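Local structure of glycerate dehydrogenase (Bacillus sp. 5mfcol3.1, 6P2I) at residues F107-A112 with V223-C228; G146-G151 with L198-N203; R229-D234 with L252-Y257. The protein reduces acyclic imino acids, most likely by hydride transfer from NADPH, and binds the nicotinamide cofactor together with D-arginine. All coordinates share one frame; numbering follows the deposited sequence.

Interaction 1 of 3, residues F107-A112 with V223-C228; sequences FALLFA and VLINTC. With NAP (NADP nicotinamide-adenine-dinucleotide phosphate), chain C.
Flat groups stay at the margins of this contact, which is made by the branched chains of Leu-109 and Leu-110 against Val-223 and Ile-225. On the side of the helix turned from the strand, the ring of Phe-107 meets that of Phe-164 with planes almost parallel, and it also packs on Phe-111 of the second subunit. At the end of the strand, the side-chain amide of Asn-226 accepts the N-H of Cys-228 on OD1, the donor standing 57° out of the carbonyl plane, as an Asx turn. The carboxamide of NADP gives N7N to the backbone O of Thr-227 at 2.8 Å in a nearly straight bond (167°).

Between helix and strand, Ile-225 is the wedge. Its CD1 reaches the helix backbone, 3.8 Å from Leu-110 N, and touches Leu-109 CB at 3.9 Å. The Leu-110 chain starts out beside the strand, but with CG opposite the backbone N (chi1 169°) its CD1 comes to 3.9 Å from Val-223 CG1. Farther along, Leu-109 CD1 meets Thr-227 CG2 at 4.3 Å. The touching residues are buried, and their side-chain contacts are apolar. Helix and strand axes approach to 8.9 Å, running roughly antiparallel: a helix laid on one face of the parallel sheet of a Rossmann-type dinucleotide-binding domain, with the loop after strand 223-226 meeting the nicotinamide carboxamide.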
loop_
_atom_site.group_PDB
_atom_site.type_symbol
_atom_site.label_atom_id
_atom_site.label_comp_id
_atom_site.label_asym_id
_atom_site.label_seq_id
_atom_site.Cartn_x
_atom_site.Cartn_y
_atom_site.Cartn_z
ATOM N N PHE A 107 5.214 1.724 -2.246
ATOM C CA PHE A 107 3.783 1.563 -2.484
ATOM C C PHE A 107 3.014 1.433 -1.178
ATOM O O PHE A 107 1.896 1.937 -1.081
ATOM C CB PHE A 107 3.541 0.377 -3.422
ATOM C CG PHE A 107 3.931 0.680 -4.831
ATOM C CD1 PHE A 107 5.246 0.527 -5.257
ATOM C CD2 PHE A 107 2.994 1.189 -5.711
ATOM C CE1 PHE A 107 5.609 0.850 -6.541
ATOM C CE2 PHE A 107 3.352 1.514 -7.011
ATOM C CZ PHE A 107 4.652 1.340 -7.429
ATOM N N ALA A 108 3.606 0.812 -0.153
ATOM C CA ALA A 108 2.986 0.820 1.169
ATOM C C ALA A 108 2.729 2.247 1.637
ATOM O O ALA A 108 1.625 2.585 2.081
ATOM C CB ALA A 108 3.871 0.076 2.178
ATOM N N LEU A 109 3.743 3.111 1.533
ATOM C CA LEU A 109 3.585 4.494 1.964
ATOM C C LEU A 109 2.609 5.255 1.079
ATOM O O LEU A 109 1.771 6.011 1.585
ATOM C CB LEU A 109 4.937 5.199 1.956
ATOM C CG LEU A 109 5.893 4.766 3.055
ATOM C CD1 LEU A 109 7.278 5.378 2.795
ATOM C CD2 LEU A 109 5.364 5.177 4.431
ATOM N N LEU A 110 2.724 5.088 -0.240
ATOM C CA LEU A 110 1.853 5.792 -1.174
ATOM C C LEU A 110 0.390 5.478 -0.901
ATOM O O LEU A 110 -0.446 6.379 -0.841
ATOM C CB LEU A 110 2.231 5.418 -2.613
ATOM C CG LEU A 110 1.289 5.824 -3.750
ATOM C CD1 LEU A 110 1.081 7.333 -3.799
ATOM C CD2 LEU A 110 1.840 5.317 -5.084
ATOM N N PHE A 111 0.074 4.195 -0.725
ATOM C CA PHE A 111 -1.305 3.807 -0.443
ATOM C C PHE A 111 -1.748 4.295 0.935
ATOM O O PHE A 111 -2.886 4.737 1.102
ATOM C CB PHE A 111 -1.444 2.285 -0.544
ATOM C CG PHE A 111 -1.554 1.763 -1.958
ATOM C CD1 PHE A 111 -2.453 2.330 -2.868
ATOM C CD2 PHE A 111 -0.766 0.697 -2.375
ATOM C CE1 PHE A 111 -2.543 1.837 -4.175
ATOM C CE2 PHE A 111 -0.842 0.211 -3.658
ATOM C CZ PHE A 111 -1.746 0.770 -4.561
ATOM N N ALA A 112 -0.857 4.232 1.937
ATOM C CA ALA A 112 -1.210 4.715 3.268
ATOM C C ALA A 112 -1.552 6.200 3.239
ATOM O O ALA A 112 -2.481 6.648 3.920
ATOM C CB ALA A 112 -0.058 4.438 4.241
ATOM N N VAL A 223 1.709 13.485 -4.105
ATOM C CA VAL A 223 2.205 12.716 -2.968
ATOM C C VAL A 223 3.706 12.566 -3.124
ATOM O O VAL A 223 4.191 12.167 -4.191
ATOM C CB VAL A 223 1.538 11.331 -2.858
ATOM C CG1 VAL A 223 2.250 10.492 -1.797
ATOM C CG2 VAL A 223 0.051 11.482 -2.519
ATOM N N LEU A 224 4.438 12.888 -2.064
ATOM C CA LEU A 224 5.888 12.792 -2.041
ATOM C C LEU A 224 6.291 11.630 -1.145
ATOM O O LEU A 224 5.822 11.532 -0.007
ATOM C CB LEU A 224 6.496 14.097 -1.534
ATOM C CG LEU A 224 8.004 14.119 -1.307
ATOM C CD1 LEU A 224 8.746 13.846 -2.596
ATOM C CD2 LEU A 224 8.414 15.468 -0.697
ATOM N N ILE A 225 7.133 10.741 -1.668
ATOM C CA ILE A 225 7.631 9.577 -0.936
ATOM C C ILE A 225 9.139 9.723 -0.783
ATOM O O ILE A 225 9.840 9.976 -1.766
ATOM C CB ILE A 225 7.288 8.258 -1.657
ATOM C CG1 ILE A 225 5.777 8.147 -1.941
ATOM C CG2 ILE A 225 7.807 7.066 -0.849
ATOM C CD1 ILE A 225 4.919 8.099 -0.676
ATOM N N ASN A 226 9.649 9.555 0.444
ATOM C CA ASN A 226 11.093 9.559 0.655
ATOM C C ASN A 226 11.506 8.333 1.465
ATOM O O ASN A 226 11.322 8.290 2.685
ATOM C CB ASN A 226 11.558 10.844 1.333
ATOM C CG ASN A 226 13.063 10.973 1.303
ATOM O OD1 ASN A 226 13.725 10.281 0.526
ATOM N ND2 ASN A 226 13.618 11.828 2.162
ATOM N N THR A 227 12.069 7.336 0.781
ATOM C CA THR A 227 12.756 6.235 1.441
ATOM C C THR A 227 14.257 6.474 1.528
ATOM O O THR A 227 14.997 5.544 1.858
ATOM C CB THR A 227 12.495 4.910 0.724
ATOM O OG1 THR A 227 12.883 5.016 -0.655
ATOM C CG2 THR A 227 11.012 4.545 0.756
ATOM N N CYS A 228 14.722 7.684 1.219
ATOM C CA CYS A 228 16.130 8.032 1.329
ATOM C C CYS A 228 16.326 9.012 2.489
ATOM O O CYS A 228 15.429 9.220 3.313
ATOM C CB CYS A 228 16.631 8.596 0.003
ATOM S SG CYS A 228 16.637 7.388 -1.341
HETATM P PA NAP C . 21.919 3.291 -7.047
HETATM O O1A NAP C . 23.336 3.796 -6.871
HETATM O O2A NAP C . 21.680 1.990 -7.756
HETATM O O5B NAP C . 21.098 4.420 -7.823
HETATM C C5B NAP C . 21.265 5.800 -7.517
HETATM C C4B NAP C . 20.512 6.594 -8.578
HETATM O O4B NAP C . 20.595 7.975 -8.221
HETATM C C3B NAP C . 21.149 6.461 -9.965
HETATM O O3B NAP C . 20.127 6.620 -10.969
HETATM C C2B NAP C . 22.069 7.655 -10.042
HETATM O O2B NAP C . 22.327 8.073 -11.374
HETATM C C1B NAP C . 21.204 8.669 -9.317
HETATM N N9A NAP C . 21.995 9.827 -8.875
HETATM C C8A NAP C . 23.142 9.806 -8.167
HETATM N N7A NAP C . 23.594 11.069 -7.967
HETATM C C5A NAP C . 22.727 11.899 -8.577
HETATM C C6A NAP C . 22.601 13.359 -8.756
HETATM N N6A NAP C . 23.526 14.199 -8.234
HETATM N N1A NAP C . 21.537 13.811 -9.451
HETATM C C2A NAP C . 20.605 12.986 -9.977
HETATM N N3A NAP C . 20.645 11.645 -9.859
HETATM C C4A NAP C . 21.676 11.072 -9.176
HETATM O O3 NAP C . 21.270 3.339 -5.570
HETATM P PN NAP C . 20.057 2.448 -5.002
HETATM O O1N NAP C . 20.530 1.043 -4.725
HETATM O O2N NAP C . 18.839 2.630 -5.878
HETATM O O5D NAP C . 19.832 3.163 -3.581
HETATM C C5D NAP C . 19.471 4.548 -3.521
HETATM C C4D NAP C . 19.419 5.023 -2.076
HETATM O O4D NAP C . 18.369 4.342 -1.396
HETATM C C3D NAP C . 20.651 4.678 -1.250
HETATM O O3D NAP C . 21.727 5.608 -1.447
HETATM C C2D NAP C . 20.100 4.695 0.168
HETATM O O2D NAP C . 20.341 5.978 0.759
HETATM C C1D NAP C . 18.599 4.442 0.003
HETATM N N1N NAP C . 18.207 3.201 0.682
HETATM C C2N NAP C . 17.241 3.237 1.617
HETATM C C3N NAP C . 16.854 2.085 2.297
HETATM C C7N NAP C . 15.788 2.152 3.362
HETATM O O7N NAP C . 15.679 1.229 4.156
HETATM N N7N NAP C . 15.012 3.240 3.471
HETATM C C4N NAP C . 17.489 0.878 1.992
HETATM C C5N NAP C . 18.497 0.864 1.025
HETATM C C6N NAP C . 18.830 2.049 0.379
HETATM P P2B NAP C . 23.506 7.452 -12.287
HETATM O O1X NAP C . 24.776 7.589 -11.466
HETATM O O2X NAP C . 23.124 6.013 -12.504
HETATM O O3X NAP C . 23.437 8.276 -13.545
#

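Interaction 2 of 3, residues G146-G151 with L198-N203; sequences GLIGIG and LHIPRN. With NAP (NADP nicotinamide-adenine-dinucleotide phosphate), chain C.
The Ile-200 backbone sets CB beside Ile-148 O; from there the extended chain (chi1 -170°, chi2 179°) carries CD1 over one face of the adenine, 3.4 Å from C4A of NADP. With chi1 at -62°, His-199 swings its ring back beside Leu-147, whose CD2 meets the ring edge near its plane. Ile-148 and Leu-198 point the same way from the sheet and lie side by side.

The last parallel bridge pairs Ile-148 with Leu-198, and His-199 N closes it on Ile-148 O at 2.7 Å. Beyond it, Gly-149 CA presses on His-199 O at 3.3 Å as a CA-H...O contact; a CB there would collide with that oxygen. Gly-149 O is buried without a partner. The glycine-rich turn then faces the cofactor: Ile-150 N donates to O3B at 3.0 Å. Water 1 takes the N-H of Gly-151 and can bridge His-199 O and O2N of NADP, linking both loops to the phosphate. Shortening Ile-200 to an alanine removes CG1, CG2 and CD1, and would probably strip this face of the adenine of its apolar cover and open a gap beside Ile-148 CG2.

Leu-147 and His-199 pack under helix 152-163, which follows the turn, whereas Ile-148 faces helix 186-192 on the other side of the sheet, next to strand 167-171.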
loop_
_atom_site.group_PDB
_atom_site.type_symbol
_atom_site.label_atom_id
_atom_site.label_comp_id
_atom_site.label_asym_id
_atom_site.label_seq_id
_atom_site.Cartn_x
_atom_site.Cartn_y
_atom_site.Cartn_z
ATOM N N GLY A 146 7.190 10.106 -10.653
ATOM C CA GLY A 146 8.486 10.644 -11.016
ATOM C C GLY A 146 9.533 10.153 -10.038
ATOM O O GLY A 146 9.394 10.327 -8.820
ATOM N N LEU A 147 10.565 9.510 -10.559
ATOM C CA LEU A 147 11.587 8.856 -9.748
ATOM C C LEU A 147 12.857 9.693 -9.821
ATOM O O LEU A 147 13.468 9.813 -10.887
ATOM C CB LEU A 147 11.814 7.428 -10.241
ATOM C CG LEU A 147 10.537 6.575 -10.341
ATOM C CD1 LEU A 147 10.808 5.216 -10.994
ATOM C CD2 LEU A 147 9.924 6.394 -8.960
ATOM N N ILE A 148 13.242 10.296 -8.696
ATOM C CA ILE A 148 14.488 11.048 -8.610
ATOM C C ILE A 148 15.555 10.034 -8.202
ATOM O O ILE A 148 15.693 9.696 -7.022
ATOM C CB ILE A 148 14.388 12.218 -7.628
ATOM C CG1 ILE A 148 13.287 13.189 -8.056
ATOM C CG2 ILE A 148 15.749 12.943 -7.490
ATOM C CD1 ILE A 148 12.979 14.264 -7.023
ATOM N N GLY A 149 16.289 9.525 -9.192
ATOM C CA GLY A 149 17.151 8.375 -8.993
ATOM C C GLY A 149 16.507 7.138 -9.580
ATOM O O GLY A 149 15.387 6.779 -9.199
ATOM N N ILE A 150 17.182 6.500 -10.537
ATOM C CA ILE A 150 16.606 5.381 -11.271
ATOM C C ILE A 150 17.667 4.295 -11.391
ATOM O O ILE A 150 17.929 3.768 -12.482
ATOM C CB ILE A 150 16.056 5.831 -12.643
ATOM C CG1 ILE A 150 17.060 6.729 -13.372
ATOM C CG2 ILE A 150 14.747 6.584 -12.469
ATOM C CD1 ILE A 150 16.533 7.250 -14.709
ATOM N N GLY A 151 18.273 3.956 -10.260
ATOM C CA GLY A 151 19.237 2.881 -10.141
ATOM C C GLY A 151 18.569 1.596 -9.699
ATOM O O GLY A 151 17.482 1.251 -10.177
ATOM N N LEU A 198 11.954 9.495 -4.072
ATOM C CA LEU A 198 13.399 9.695 -4.095
ATOM C C LEU A 198 14.128 8.359 -3.983
ATOM O O LEU A 198 13.801 7.538 -3.119
ATOM C CB LEU A 198 13.835 10.620 -2.952
ATOM C CG LEU A 198 13.533 12.108 -3.158
ATOM C CD1 LEU A 198 13.338 12.824 -1.823
ATOM C CD2 LEU A 198 14.650 12.771 -3.957
ATOM N N HIS A 199 15.129 8.155 -4.847
ATOM C CA HIS A 199 15.927 6.933 -4.862
ATOM C C HIS A 199 17.362 7.285 -5.240
ATOM O O HIS A 199 17.919 6.798 -6.216
ATOM C CB HIS A 199 15.301 5.912 -5.805
ATOM C CG HIS A 199 13.930 5.518 -5.378
ATOM N ND1 HIS A 199 13.701 4.753 -4.252
ATOM C CD2 HIS A 199 12.710 5.847 -5.869
ATOM C CE1 HIS A 199 12.399 4.596 -4.092
ATOM N NE2 HIS A 199 11.775 5.249 -5.056
ATOM N N ILE A 200 17.970 8.141 -4.425
ATOM C CA ILE A 200 19.243 8.773 -4.749
ATOM C C ILE A 200 20.125 8.774 -3.507
ATOM O O ILE A 200 19.617 8.927 -2.385
ATOM C CB ILE A 200 18.984 10.186 -5.305
ATOM C CG1 ILE A 200 20.233 10.818 -5.893
ATOM C CG2 ILE A 200 18.341 11.089 -4.257
ATOM C CD1 ILE A 200 19.968 12.191 -6.457
ATOM N N PRO A 201 21.427 8.560 -3.650
ATOM C CA PRO A 201 22.316 8.622 -2.484
ATOM C C PRO A 201 22.451 10.046 -1.985
ATOM O O PRO A 201 22.319 11.013 -2.738
ATOM C CB PRO A 201 23.645 8.097 -3.026
ATOM C CG PRO A 201 23.617 8.485 -4.463
ATOM C CD PRO A 201 22.180 8.262 -4.884
ATOM N N ARG A 202 22.731 10.168 -0.693
ATOM C CA ARG A 202 23.029 11.462 -0.095
ATOM C C ARG A 202 24.520 11.761 -0.186
ATOM O O ARG A 202 25.352 10.961 0.260
ATOM C CB ARG A 202 22.578 11.496 1.363
ATOM C CG ARG A 202 22.953 12.779 2.081
ATOM C CD ARG A 202 23.223 12.504 3.539
ATOM N NE ARG A 202 23.425 13.727 4.297
ATOM C CZ ARG A 202 23.445 13.774 5.623
ATOM N NH1 ARG A 202 23.265 12.663 6.327
ATOM N NH2 ARG A 202 23.639 14.929 6.244
ATOM N N ASN A 203 24.857 12.904 -0.770
ATOM C CA ASN A 203 26.229 13.402 -0.754
ATOM C C ASN A 203 26.174 14.919 -0.866
ATOM O O ASN A 203 25.095 15.516 -0.830
ATOM C CB ASN A 203 27.068 12.758 -1.866
ATOM C CG ASN A 203 26.429 12.895 -3.231
ATOM O OD1 ASN A 203 26.023 13.983 -3.629
ATOM N ND2 ASN A 203 26.323 11.786 -3.947
HETATM P PA NAP C . 21.919 3.291 -7.047
HETATM O O1A NAP C . 23.336 3.796 -6.871
HETATM O O2A NAP C . 21.680 1.990 -7.756
HETATM O O5B NAP C . 21.098 4.420 -7.823
HETATM C C5B NAP C . 21.265 5.800 -7.517
HETATM C C4B NAP C . 20.512 6.594 -8.578
HETATM O O4B NAP C . 20.595 7.975 -8.221
HETATM C C3B NAP C . 21.149 6.461 -9.965
HETATM O O3B NAP C . 20.127 6.620 -10.969
HETATM C C2B NAP C . 22.069 7.655 -10.042
HETATM O O2B NAP C . 22.327 8.073 -11.374
HETATM C C1B NAP C . 21.204 8.669 -9.317
HETATM N N9A NAP C . 21.995 9.827 -8.875
HETATM C C8A NAP C . 23.142 9.806 -8.167
HETATM N N7A NAP C . 23.594 11.069 -7.967
HETATM C C5A NAP C . 22.727 11.899 -8.577
HETATM C C6A NAP C . 22.601 13.359 -8.756
HETATM N N6A NAP C . 23.526 14.199 -8.234
HETATM N N1A NAP C . 21.537 13.811 -9.451
HETATM C C2A NAP C . 20.605 12.986 -9.977
HETATM N N3A NAP C . 20.645 11.645 -9.859
HETATM C C4A NAP C . 21.676 11.072 -9.176
HETATM O O3 NAP C . 21.270 3.339 -5.570
HETATM P PN NAP C . 20.057 2.448 -5.002
HETATM O O1N NAP C . 20.530 1.043 -4.725
HETATM O O2N NAP C . 18.839 2.630 -5.878
HETATM O O5D NAP C . 19.832 3.163 -3.581
HETATM C C5D NAP C . 19.471 4.548 -3.521
HETATM C C4D NAP C . 19.419 5.023 -2.076
HETATM O O4D NAP C . 18.369 4.342 -1.396
HETATM C C3D NAP C . 20.651 4.678 -1.250
HETATM O O3D NAP C . 21.727 5.608 -1.447
HETATM C C2D NAP C . 20.100 4.695 0.168
HETATM O O2D NAP C . 20.341 5.978 0.759
HETATM C C1D NAP C . 18.599 4.442 0.003
HETATM N N1N NAP C . 18.207 3.201 0.682
HETATM C C2N NAP C . 17.241 3.237 1.617
HETATM C C3N NAP C . 16.854 2.085 2.297
HETATM C C7N NAP C . 15.788 2.152 3.362
HETATM O O7N NAP C . 15.679 1.229 4.156
HETATM N N7N NAP C . 15.012 3.240 3.471
HETATM C C4N NAP C . 17.489 0.878 1.992
HETATM C C5N NAP C . 18.497 0.864 1.025
HETATM C C6N NAP C . 18.830 2.049 0.379
HETATM P P2B NAP C . 23.506 7.452 -12.287
HETATM O O1X NAP C . 24.776 7.589 -11.466
HETATM O O2X NAP C . 23.124 6.013 -12.504
HETATM O O3X NAP C . 23.437 8.276 -13.545
HETATM O O HOH W 1 17.634 4.328 -7.554
#

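Interaction 3 of 3, residues R229-D234 with L252-Y257; sequences RGNLID and LDDLTY
Asp-254 and Thr-256 hold the short 3-10 turn at Gly-230 and Asn-231, and the chain leading to them leaves strand 249-252 at Leu-252, whose side chain packs on Asn-226 of the adjoining strand. Asp-253 turns instead to the cofactor: its OD2 is hydrogen-bonded to the carboxamide N7N of NADP, and OD1 to Thr-272.

Asp-254 carries the polar half of the contact. Its CG lies opposite the backbone N (chi1 -168°), which sends the carboxylate across to the turn, where OD2 accepts the N-H of Gly-230 at 2.8 Å. The bond is fairly straight (161°) and uses the anti lone pair, the one facing away from OD1. The same oxygen lies 2.7 Å from water 2, which is also within bonding distance of Asn-231 OD1 at 3.0 Å. This water accepts from Arg-229 NH2 as well in the conformer given, which is one of two, so that link is tentative. His-130 of the second subunit packs against Asp-254.

The side chain of Leu-255 points away from the turn and packs on Ile-264, and it is the backbone that approaches Gly-230, CA to CA 4.4 Å. A CB on the glycine would clash with Leu-255 C and Thr-256 N. Thr-256 then lays CG2 against the turn, 3.6 Å from Gly-230 C and 4.0 Å from Asn-231 ND2, its side chain crossing that of Asn-231 at an angle, while its OG1 bonds Glu-235.

The chemistry is thus divided: a methyl group packs on one part of the turn and a carboxylate oxygen grips its first amide. Arg-229, a residue of the D-arginine pocket, makes its NE salt bridge with Asp-77; any charge attraction to Asp-254 would probably be indirect, through water.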
loop_
_atom_site.group_PDB
_atom_site.type_symbol
_atom_site.label_atom_id
_atom_site.label_comp_id
_atom_site.label_asym_id
_atom_site.label_seq_id
_atom_site.Cartn_x
_atom_site.Cartn_y
_atom_site.Cartn_z
ATOM N N ARG A 229 17.518 9.603 2.559
ATOM C CA ARG A 229 17.845 10.491 3.666
ATOM C C ARG A 229 16.895 11.682 3.706
ATOM O O ARG A 229 16.487 12.208 2.667
ATOM C CB ARG A 229 19.288 10.981 3.545
ATOM C CG ARG A 229 20.327 9.947 3.950
ATOM C CD ARG A 229 20.396 9.800 5.463
ATOM N NE ARG A 229 21.740 9.450 5.917
ATOM C CZ ARG A 229 22.141 9.538 7.179
ATOM N NH1 ARG A 229 23.380 9.199 7.509
ATOM N NH2 ARG A 229 21.298 9.960 8.111
ATOM N N GLY A 230 16.537 12.104 4.923
ATOM C CA GLY A 230 15.730 13.306 5.064
ATOM C C GLY A 230 16.440 14.550 4.567
ATOM O O GLY A 230 15.797 15.493 4.091
ATOM N N ASN A 231 17.774 14.555 4.648
ATOM C CA ASN A 231 18.616 15.670 4.232
ATOM C C ASN A 231 18.562 15.960 2.739
ATOM O O ASN A 231 19.110 16.982 2.310
ATOM C CB ASN A 231 20.058 15.369 4.642
ATOM C CG ASN A 231 20.138 14.716 6.003
ATOM O OD1 ASN A 231 19.858 13.517 6.157
ATOM N ND2 ASN A 231 20.492 15.506 7.009
ATOM N N LEU A 232 17.945 15.086 1.940
ATOM C CA LEU A 232 17.786 15.359 0.517
ATOM C C LEU A 232 16.781 16.467 0.264
ATOM O O LEU A 232 16.751 17.021 -0.840
ATOM C CB LEU A 232 17.333 14.094 -0.219
ATOM C CG LEU A 232 18.302 12.914 -0.188
ATOM C CD1 LEU A 232 17.664 11.718 -0.820
ATOM C CD2 LEU A 232 19.587 13.270 -0.925
ATOM N N ILE A 233 15.948 16.787 1.250
ATOM C CA ILE A 233 14.854 17.741 1.105
ATOM C C ILE A 233 15.123 18.935 2.005
ATOM O O ILE A 233 15.669 18.779 3.103
ATOM C CB ILE A 233 13.501 17.096 1.474
ATOM C CG1 ILE A 233 13.317 15.768 0.732
ATOM C CG2 ILE A 233 12.354 18.063 1.206
ATOM C CD1 ILE A 233 12.036 15.030 1.110
ATOM N N ASP A 234 14.743 20.128 1.539
ATOM C CA ASP A 234 14.593 21.258 2.450
ATOM C C ASP A 234 13.434 20.932 3.383
ATOM O O ASP A 234 12.269 21.194 3.058
ATOM C CB ASP A 234 14.346 22.561 1.682
ATOM C CG ASP A 234 14.316 23.792 2.583
ATOM O OD1 ASP A 234 13.892 23.700 3.760
ATOM O OD2 ASP A 234 14.705 24.875 2.096
ATOM N N LEU A 252 7.231 9.270 4.605
ATOM C CA LEU A 252 8.638 9.530 4.887
ATOM C C LEU A 252 9.217 8.443 5.782
ATOM O O LEU A 252 8.779 8.278 6.928
ATOM C CB LEU A 252 8.803 10.904 5.536
ATOM C CG LEU A 252 8.115 12.060 4.804
ATOM C CD1 LEU A 252 8.188 13.322 5.641
ATOM C CD2 LEU A 252 8.738 12.279 3.415
ATOM N N ASP A 253 10.231 7.745 5.274
ATOM C CA ASP A 253 10.937 6.710 6.016
ATOM C C ASP A 253 12.146 7.265 6.756
ATOM O O ASP A 253 12.816 6.512 7.462
ATOM C CB ASP A 253 11.366 5.578 5.066
ATOM C CG ASP A 253 11.815 4.300 5.802
ATOM O OD1 ASP A 253 11.088 3.814 6.686
ATOM O OD2 ASP A 253 12.907 3.785 5.494
ATOM N N ASP A 254 12.436 8.560 6.605
ATOM C CA ASP A 254 13.502 9.222 7.346
ATOM C C ASP A 254 13.134 10.686 7.520
ATOM O O ASP A 254 12.435 11.265 6.688
ATOM C CB ASP A 254 14.854 9.092 6.629
ATOM C CG ASP A 254 16.030 9.509 7.511
ATOM O OD1 ASP A 254 16.172 8.962 8.627
ATOM O OD2 ASP A 254 16.828 10.376 7.096
ATOM N N LEU A 255 13.581 11.267 8.629
ATOM C CA LEU A 255 13.551 12.706 8.850
ATOM C C LEU A 255 14.938 13.129 9.300
ATOM O O LEU A 255 15.707 12.311 9.811
ATOM C CB LEU A 255 12.531 13.125 9.916
ATOM C CG LEU A 255 11.071 12.720 9.737
ATOM C CD1 LEU A 255 10.337 13.149 10.985
ATOM C CD2 LEU A 255 10.485 13.382 8.519
ATOM N N THR A 256 15.260 14.419 9.130
ATOM C CA THR A 256 16.587 14.868 9.565
ATOM C C THR A 256 16.746 14.765 11.079
ATOM O O THR A 256 17.867 14.605 11.578
ATOM C CB THR A 256 16.871 16.301 9.098
ATOM O OG1 THR A 256 16.009 17.222 9.779
ATOM C CG2 THR A 256 16.677 16.431 7.597
ATOM N N TYR A 257 15.644 14.866 11.819
ATOM C CA TYR A 257 15.597 14.594 13.249
ATOM C C TYR A 257 14.149 14.303 13.608
ATOM O O TYR A 257 13.234 14.619 12.845
ATOM C CB TYR A 257 16.150 15.765 14.079
ATOM C CG TYR A 257 15.291 17.011 14.045
ATOM C CD1 TYR A 257 15.344 17.883 12.966
ATOM C CD2 TYR A 257 14.431 17.316 15.094
ATOM C CE1 TYR A 257 14.560 19.026 12.930
ATOM C CE2 TYR A 257 13.650 18.460 15.072
ATOM C CZ TYR A 257 13.716 19.307 13.986
ATOM O OH TYR A 257 12.939 20.441 13.956
HETATM O O HOH W 2 18.977 11.617 8.263
#

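Overall arrangement
Four neighbouring strands of one parallel sheet carry these contacts, whose centres lie 13 to 14 Å apart. Interaction 2 is nested within the chain loop closed by interaction 1, and the two join through a probable hydrogen bond from Leu-198 N to Ile-225 O (3.2 Å). Strand 223-226 is likewise linked to interaction 3, Asp-253 N lying 2.9 Å from Asn-226 O. Between interactions 2 and 3, Ile-200 CG2 touches Leu-232 CD1 at 3.6 Å. Together they touch NADP from the adenine to the carboxamide: 146-151 and 198-203 at adenine and pyrophosphate, 223-228 and Asp-253 at the carboxamide, with the side chain of Arg-229 about 7 Å from the bound D-arginine.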